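Local coordinates for protein beta-N-acetylhexosaminidase (Mycobacterium smegmatis, PDB 4YYF) that probably hydrolyses terminal non-reducing N-acetyl-D-hexosamine residues of N-acetyl-beta-D-hexosaminides, as a member of glycosyl hydrolase family 3, at residues 103-108 against 115-120; 95-100 against 354-359. The protein carries 1 engineered substitution. One frame throughout, in Å; residues are numbered along the deposited sequence.

Strand 100-107 of the TIM barrel is reached by the two contacts at its two ends, with centres 25 Å apart. Interaction 2 lies where the chain enters this strand and holds the 95-100 loop against the C-terminal end of helix 345-357, more than 250 residues later. Interaction 1 lies where the strand runs out, and joins its final residues to a segment only a few residues downstream. It is the more buried and more polar of the two, built from amide, carbonyl, carboxylate and water. Interaction 2 is partly exposed, a small apolar patch of leucine, proline and alanine beside one lysine whose ammonium group donates to two backbone oxygens and one amide oxygen.

Interaction 1. Residues 103-108 against 115-120; sequences VDEEGG and SLIGSQ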
ATOM      1  N   VAL A 103      -3.395  -6.402   4.129  1.00 14.74           N
ATOM      2  CA  VAL A 103      -4.848  -6.366   4.196  1.00 16.72           C
ATOM      3  C   VAL A 103      -5.312  -4.907   4.291  1.00 18.24           C
ATOM      4  O   VAL A 103      -4.564  -4.045   4.769  1.00 15.20           O
ATOM      5  CB  VAL A 103      -5.357  -7.170   5.434  1.00 15.62           C
ATOM      6  CG1 VAL A 103      -4.915  -6.489   6.747  1.00 14.53           C
ATOM      7  CG2 VAL A 103      -6.885  -7.334   5.397  1.00 14.93           C
ATOM      8  N   ASP A 104      -6.523  -4.630   3.813  1.00 18.16           N
ATOM      9  CA  ASP A 104      -7.204  -3.364   4.098  1.00 19.33           C
ATOM     10  C   ASP A 104      -7.984  -3.478   5.411  1.00 20.04           C
ATOM     11  O   ASP A 104      -9.127  -3.922   5.418  1.00 18.28           O
ATOM     12  CB  ASP A 104      -8.210  -3.019   2.998  1.00 23.89           C
ATOM     13  CG  ASP A 104      -7.583  -2.317   1.805  1.00 35.99           C
ATOM     14  OD1 ASP A 104      -6.418  -1.868   1.896  1.00 35.38           O
ATOM     15  OD2 ASP A 104      -8.273  -2.199   0.764  1.00 42.79           O
ATOM     16  N   GLU A 105      -7.390  -3.065   6.520  1.00 13.37           N
ATOM     17  CA  GLU A 105      -8.090  -3.124   7.802  1.00 14.95           C
ATOM     18  C   GLU A 105      -8.119  -1.728   8.441  1.00 17.64           C
ATOM     19  O   GLU A 105      -7.284  -1.398   9.291  1.00 16.69           O
ATOM     20  CB  GLU A 105      -7.435  -4.177   8.710  1.00 15.92           C
ATOM     21  CG  GLU A 105      -8.149  -4.430  10.020  1.00 19.67           C
ATOM     22  CD  GLU A 105      -9.653  -4.555   9.870  1.00 21.05           C
ATOM     23  OE1 GLU A 105     -10.369  -3.629  10.300  1.00 21.66           O
ATOM     24  OE2 GLU A 105     -10.130  -5.583   9.342  1.00 20.38           O
ATOM     25  N   GLU A 106      -9.079  -0.912   7.999  1.00 17.79           N
ATOM     26  CA  GLU A 106      -9.207   0.493   8.415  1.00 17.90           C
ATOM     27  C   GLU A 106     -10.251   0.654   9.504  1.00 22.14           C
ATOM     28  O   GLU A 106     -10.177   1.579  10.314  1.00 21.90           O
ATOM     29  CB  GLU A 106      -9.647   1.361   7.221  1.00 16.27           C
ATOM     30  CG  GLU A 106      -8.715   1.304   6.012  1.00 16.37           C
ATOM     31  CD  GLU A 106      -9.313   1.948   4.772  1.00 20.50           C
ATOM     32  OE1 GLU A 106     -10.174   2.849   4.921  1.00 18.50           O
ATOM     33  OE2 GLU A 106      -8.921   1.547   3.646  1.00 19.07           O
ATOM     34  N   GLY A 107     -11.249  -0.228   9.490  1.00 21.25           N
ATOM     35  CA  GLY A 107     -12.408  -0.099  10.359  1.00 22.76           C
ATOM     36  C   GLY A 107     -13.573   0.420   9.544  1.00 18.81           C
ATOM     37  O   GLY A 107     -13.391   0.844   8.399  1.00 18.47           O
ATOM     38  N   GLY A 108     -14.771   0.401  10.118  1.00 20.58           N
ATOM     39  CA  GLY A 108     -15.940   0.911   9.421  1.00 19.10           C
ATOM     40  C   GLY A 108     -16.255   0.137   8.150  1.00 22.62           C
ATOM     41  O   GLY A 108     -16.450  -1.087   8.187  1.00 20.86           O
ATOM     42  N   SER A 115     -14.687 -10.108  10.889  1.00 20.26           N
ATOM     43  CA  SER A 115     -15.334 -11.341  11.342  1.00 23.94           C
ATOM     44  C   SER A 115     -14.466 -12.058  12.376  1.00 19.61           C
ATOM     45  O   SER A 115     -14.970 -12.829  13.204  1.00 17.70           O
ATOM     46  CB  SER A 115     -15.624 -12.266  10.157  1.00 22.26           C
ATOM     47  OG  SER A 115     -14.420 -12.596   9.492  1.00 23.40           O
ATOM     48  N   LEU A 116     -13.163 -11.781  12.336  1.00 14.92           N
ATOM     49  CA  LEU A 116     -12.204 -12.426  13.236  1.00 15.97           C
ATOM     50  C   LEU A 116     -11.708 -11.511  14.350  1.00 20.04           C
ATOM     51  O   LEU A 116     -11.387 -11.968  15.441  1.00 17.83           O
ATOM     52  CB  LEU A 116     -10.998 -12.954  12.442  1.00 16.02           C
ATOM     53  CG  LEU A 116     -11.261 -14.114  11.479  1.00 17.56           C
ATOM     54  CD1 LEU A 116     -10.063 -14.307  10.547  1.00 16.36           C
ATOM     55  CD2 LEU A 116     -11.535 -15.398  12.231  1.00 17.94           C
ATOM     56  N   ILE A 117     -11.608 -10.214  14.081  1.00 19.22           N
ATOM     57  CA  ILE A 117     -11.020  -9.332  15.085  1.00 16.42           C
ATOM     58  C   ILE A 117     -12.023  -8.350  15.698  1.00 18.84           C
ATOM     59  O   ILE A 117     -11.660  -7.546  16.558  1.00 17.93           O
ATOM     60  CB  ILE A 117      -9.761  -8.580  14.565  1.00 16.22           C
ATOM     61  CG1 ILE A 117     -10.135  -7.513  13.524  1.00 17.50           C
ATOM     62  CG2 ILE A 117      -8.725  -9.568  14.014  1.00 16.37           C
ATOM     63  CD1 ILE A 117      -8.956  -6.564  13.183  1.00 18.16           C
ATOM     64  N   GLY A 118     -13.276  -8.428  15.254  1.00 18.52           N
ATOM     65  CA  GLY A 118     -14.321  -7.541  15.738  1.00 18.79           C
ATOM     66  C   GLY A 118     -14.459  -6.328  14.839  1.00 19.10           C
ATOM     67  O   GLY A 118     -13.539  -5.981  14.109  1.00 17.22           O
ATOM     68  N   SER A 119     -15.595  -5.658  14.890  1.00 20.76           N
ATOM     69  CA  SER A 119     -15.739  -4.442  14.100  1.00 24.75           C
ATOM     70  C   SER A 119     -15.238  -3.212  14.870  1.00 26.18           C
ATOM     71  O   SER A 119     -15.132  -3.222  16.096  1.00 22.26           O
ATOM     72  CB  SER A 119     -17.188  -4.249  13.668  1.00 29.39           C
ATOM     73  OG  SER A 119     -17.989  -3.983  14.792  1.00 28.50           O
ATOM     74  N   GLN A 120     -14.927  -2.156  14.132  1.00 19.53           N
ATOM     75  CA  GLN A 120     -14.466  -0.898  14.699  1.00 18.04           C
ATOM     76  C   GLN A 120     -15.249   0.188  13.981  1.00 19.65           C
ATOM     77  O   GLN A 120     -15.562   0.039  12.796  1.00 17.88           O
ATOM     78  CB  GLN A 120     -12.972  -0.746  14.419  1.00 18.51           C
ATOM     79  CG  GLN A 120     -12.333   0.574  14.848  1.00 20.61           C
ATOM     80  CD  GLN A 120     -11.138   0.909  13.991  1.00 19.82           C
ATOM     81  OE1 GLN A 120     -10.039   0.383  14.199  1.00 19.77           O
ATOM     82  NE2 GLN A 120     -11.350   1.767  12.999  1.00 18.26           N
TER
HETATM   83  O   HOH W   1      -9.295  -1.738  11.942  1.00 26.50           O
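The classic beta bulge that Glu106 and Gly107 form opposite Val110, at the C-terminal end of barrel strand 100-107, is the docking place of Gln120. The Gln120 side chain leaves with CG anti to its main-chain nitrogen (chi1 175°) and stays extended beyond it, which carries the amide across the bulge. There NE2 donates to Glu106 O at 2.9 Å. The bond is bent, 133° at the hydrogen, and the carbonyl oxygen stands out of the amide plane. Because Gly107 has no side chain, NE2 can also lie 3.4 Å from Gly107 CA. The main chain of the same glutamine adds a second bond, Gly108 N to Gln120 O at 2.8 Å, and this one is straighter, at 153°.

Beside this polar pair, Ile117 at the end of helix 114-117 points its CD1 methyl at the aliphatic stem of Glu105, 3.9 Å from Glu105 CG, the two side chains approaching from opposite directions. The Glu105 chain is bent, and its OE1 accepts from Ser111 OG and forms a salt bridge with Arg142, while OE2 takes the Leu113 amide. A water lies between the segments, 2.7 Å from Glu105 OE1 and 3.2 Å from Gln120 OE1, placed to donate to both, though other acceptors compete for its protons, and Tyr189 OH also bonds to Gln120 OE1. After Ile117 the positive phi of Gly118 ends the helix and lets the chain return towards the strand.

Glu106 O on NE2, with Tyr189 OH and the water on OE1, together fix how the Gln120 amide is turned, while the main-chain bond holds the glutamine beside the bulge. Arg142, Ser111, the Leu113 amide and the water hold the Glu105 carboxylate in a fixed orientation.

Interaction 2. Residues 95-100 against 354-359; sequences APLPLA and RNAAVK
Lys359 turns its CG opposite its own carbonyl carbon (chi1 -65°) and keeps every later torsion close to 180°, so the whole chain reaches straight across to Pro98. The ammonium nitrogen arrives almost in line with the Pro98 carbonyl: Lys359 NZ lies 2.8 Å from Pro98 O, with a C=O...N angle of 164°. The methylenes below it run close to the same oxygen, Lys359 CE at 3.2 Å, and CE also packs 3.8 Å from Ala100 CB, roughly at right angles to the direction of Pro98 O. Nearer the backbone, Lys359 CB faces the ring carbon CD of Pro98 at 4.3 Å.

A smaller apolar contact adjoins the lysine. The Leu97 fork straddles the methyl of Ala356, with Leu97 CD1 4.0 Å and Leu97 CD2 4.1 Å from Ala356 CB. Ala356 belongs to the last turn of helix 345-357, and its carbonyl O accepts the Lys359 amide N at 2.9 Å, which ties the lysine's backbone to the end of that helix. Further along, the chain stays beside the same loop: Leu362 touches Leu97, and Arg363 pairs with the backbone of Pro96.

NZ also donates to Gln47 OE1 and to Gly69 O. With Pro98 O these make three acceptors, as many as the N-H groups of an ammonium ion. They come from the approaches to barrel strands 49-52, 70-73 and 100-107, so one side chain from beyond the final helix joins three neighbouring strand entrances. All three oxygens are formally neutral, so the positive charge is probably balanced here by carbonyl dipoles rather than by a carboxylate among these partners.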
ATOM      1  N   ALA A  95      10.994 -18.126   0.592  1.00 24.16           N
ATOM      2  CA  ALA A  95      12.417 -17.862   0.363  1.00 31.67           C
ATOM      3  C   ALA A  95      12.539 -17.127  -0.964  1.00 34.66           C
ATOM      4  O   ALA A  95      11.721 -17.346  -1.860  1.00 32.27           O
ATOM      5  CB  ALA A  95      13.215 -19.175   0.329  1.00 33.20           C
ATOM      6  N   PRO A  96      13.556 -16.256  -1.108  1.00 39.97           N
ATOM      7  CA  PRO A  96      14.647 -15.983  -0.163  1.00 35.04           C
ATOM      8  C   PRO A  96      14.286 -15.011   0.968  1.00 32.27           C
ATOM      9  O   PRO A  96      14.966 -15.047   1.994  1.00 36.20           O
ATOM     10  CB  PRO A  96      15.728 -15.371  -1.062  1.00 36.92           C
ATOM     11  CG  PRO A  96      14.948 -14.647  -2.107  1.00 38.61           C
ATOM     12  CD  PRO A  96      13.688 -15.456  -2.341  1.00 40.40           C
ATOM     13  N   LEU A  97      13.262 -14.173   0.797  1.00 25.11           N
ATOM     14  CA  LEU A  97      12.866 -13.229   1.850  1.00 22.75           C
ATOM     15  C   LEU A  97      11.591 -13.697   2.546  1.00 22.07           C
ATOM     16  O   LEU A  97      10.821 -14.476   1.984  1.00 18.82           O
ATOM     17  CB  LEU A  97      12.674 -11.816   1.288  1.00 20.19           C
ATOM     18  CG  LEU A  97      13.969 -11.095   0.923  1.00 23.77           C
ATOM     19  CD1 LEU A  97      13.690  -9.851   0.101  1.00 27.84           C
ATOM     20  CD2 LEU A  97      14.701 -10.717   2.209  1.00 29.20           C
ATOM     21  N   PRO A  98      11.373 -13.235   3.785  1.00 17.95           N
ATOM     22  CA  PRO A  98      10.098 -13.545   4.439  1.00 16.31           C
ATOM     23  C   PRO A  98       8.914 -13.004   3.625  1.00 22.82           C
ATOM     24  O   PRO A  98       9.069 -12.050   2.860  1.00 16.23           O
ATOM     25  CB  PRO A  98      10.197 -12.797   5.774  1.00 18.35           C
ATOM     26  CG  PRO A  98      11.658 -12.708   6.063  1.00 21.13           C
ATOM     27  CD  PRO A  98      12.321 -12.552   4.694  1.00 18.35           C
ATOM     28  N   LEU A  99       7.748 -13.612   3.794  1.00 17.35           N
ATOM     29  CA  LEU A  99       6.553 -13.212   3.059  1.00 20.24           C
ATOM     30  C   LEU A  99       5.853 -12.063   3.770  1.00 19.27           C
ATOM     31  O   LEU A  99       5.690 -12.091   4.996  1.00 17.39           O
ATOM     32  CB  LEU A  99       5.587 -14.399   2.954  1.00 18.98           C
ATOM     33  CG  LEU A  99       4.281 -14.221   2.182  1.00 17.84           C
ATOM     34  CD1 LEU A  99       4.585 -13.942   0.715  1.00 17.63           C
ATOM     35  CD2 LEU A  99       3.390 -15.482   2.329  1.00 16.47           C
ATOM     36  N   ALA A 100       5.454 -11.045   3.012  1.00 14.02           N
ATOM     37  CA  ALA A 100       4.634  -9.972   3.578  1.00 17.09           C
ATOM     38  C   ALA A 100       3.173 -10.309   3.347  1.00 17.58           C
ATOM     39  O   ALA A 100       2.790 -10.745   2.264  1.00 15.93           O
ATOM     40  CB  ALA A 100       4.973  -8.617   2.947  1.00 14.22           C
ATOM     41  N   ARG A 354      14.568  -1.716  -0.180  1.00 11.33           N
ATOM     42  CA  ARG A 354      13.509  -1.140   0.654  1.00 14.10           C
ATOM     43  C   ARG A 354      12.504  -2.178   1.098  1.00 16.29           C
ATOM     44  O   ARG A 354      11.999  -2.109   2.213  1.00 16.64           O
ATOM     45  CB  ARG A 354      12.784  -0.003  -0.076  1.00 11.79           C
ATOM     46  CG  ARG A 354      13.675   1.207  -0.293  1.00 17.90           C
ATOM     47  CD  ARG A 354      12.890   2.356  -0.851  1.00 13.46           C
ATOM     48  NE  ARG A 354      13.718   3.542  -1.051  1.00 15.38           N
ATOM     49  CZ  ARG A 354      13.997   4.060  -2.243  1.00 18.87           C
ATOM     50  NH1 ARG A 354      13.499   3.487  -3.331  1.00 16.54           N
ATOM     51  NH2 ARG A 354      14.760   5.148  -2.338  1.00 16.22           N
ATOM     52  N   ASN A 355      12.182  -3.114   0.213  1.00 15.56           N
ATOM     53  CA  ASN A 355      11.271  -4.202   0.561  1.00 16.44           C
ATOM     54  C   ASN A 355      11.888  -5.119   1.593  1.00 16.75           C
ATOM     55  O   ASN A 355      11.191  -5.601   2.485  1.00 19.15           O
ATOM     56  CB  ASN A 355      10.885  -5.030  -0.669  1.00 13.49           C
ATOM     57  CG  ASN A 355       9.732  -4.432  -1.426  1.00 17.03           C
ATOM     58  OD1 ASN A 355       8.585  -4.518  -0.983  1.00 17.00           O
ATOM     59  ND2 ASN A 355      10.018  -3.832  -2.590  1.00 13.40           N
ATOM     60  N   ALA A 356      13.194  -5.371   1.471  1.00 15.22           N
ATOM     61  CA  ALA A 356      13.876  -6.227   2.444  1.00 17.59           C
ATOM     62  C   ALA A 356      13.994  -5.542   3.794  1.00 19.74           C
ATOM     63  O   ALA A 356      13.952  -6.203   4.832  1.00 17.59           O
ATOM     64  CB  ALA A 356      15.271  -6.658   1.933  1.00 13.58           C
ATOM     65  N   ALA A 357      14.154  -4.219   3.783  1.00 21.31           N
ATOM     66  CA  ALA A 357      14.424  -3.480   5.020  1.00 19.71           C
ATOM     67  C   ALA A 357      13.275  -3.567   6.031  1.00 19.28           C
ATOM     68  O   ALA A 357      13.485  -3.439   7.238  1.00 20.07           O
ATOM     69  CB  ALA A 357      14.781  -2.028   4.725  1.00 20.50           C
ATOM     70  N   VAL A 358      12.055  -3.794   5.558  1.00 16.88           N
ATOM     71  CA  VAL A 358      10.955  -3.935   6.503  1.00 18.33           C
ATOM     72  C   VAL A 358      10.645  -5.385   6.870  1.00 20.48           C
ATOM     73  O   VAL A 358       9.646  -5.650   7.531  1.00 23.87           O
ATOM     74  CB  VAL A 358       9.688  -3.214   6.027  1.00 22.02           C
ATOM     75  CG1 VAL A 358       9.932  -1.716   6.010  1.00 23.97           C
ATOM     76  CG2 VAL A 358       9.283  -3.704   4.635  1.00 25.87           C
ATOM     77  N   LYS A 359      11.508  -6.314   6.459  1.00 18.62           N
ATOM     78  CA  LYS A 359      11.280  -7.733   6.717  1.00 17.43           C
ATOM     79  C   LYS A 359      12.403  -8.328   7.542  1.00 22.61           C
ATOM     80  O   LYS A 359      13.444  -7.698   7.722  1.00 20.52           O
ATOM     81  CB  LYS A 359      11.169  -8.509   5.396  1.00 17.92           C
ATOM     82  CG  LYS A 359       9.974  -8.150   4.538  1.00 17.49           C
ATOM     83  CD  LYS A 359       9.998  -8.993   3.258  1.00 17.01           C
ATOM     84  CE  LYS A 359       8.697  -8.875   2.484  1.00 17.44           C
ATOM     85  NZ  LYS A 359       8.692  -9.810   1.307  1.00 16.14           N
TER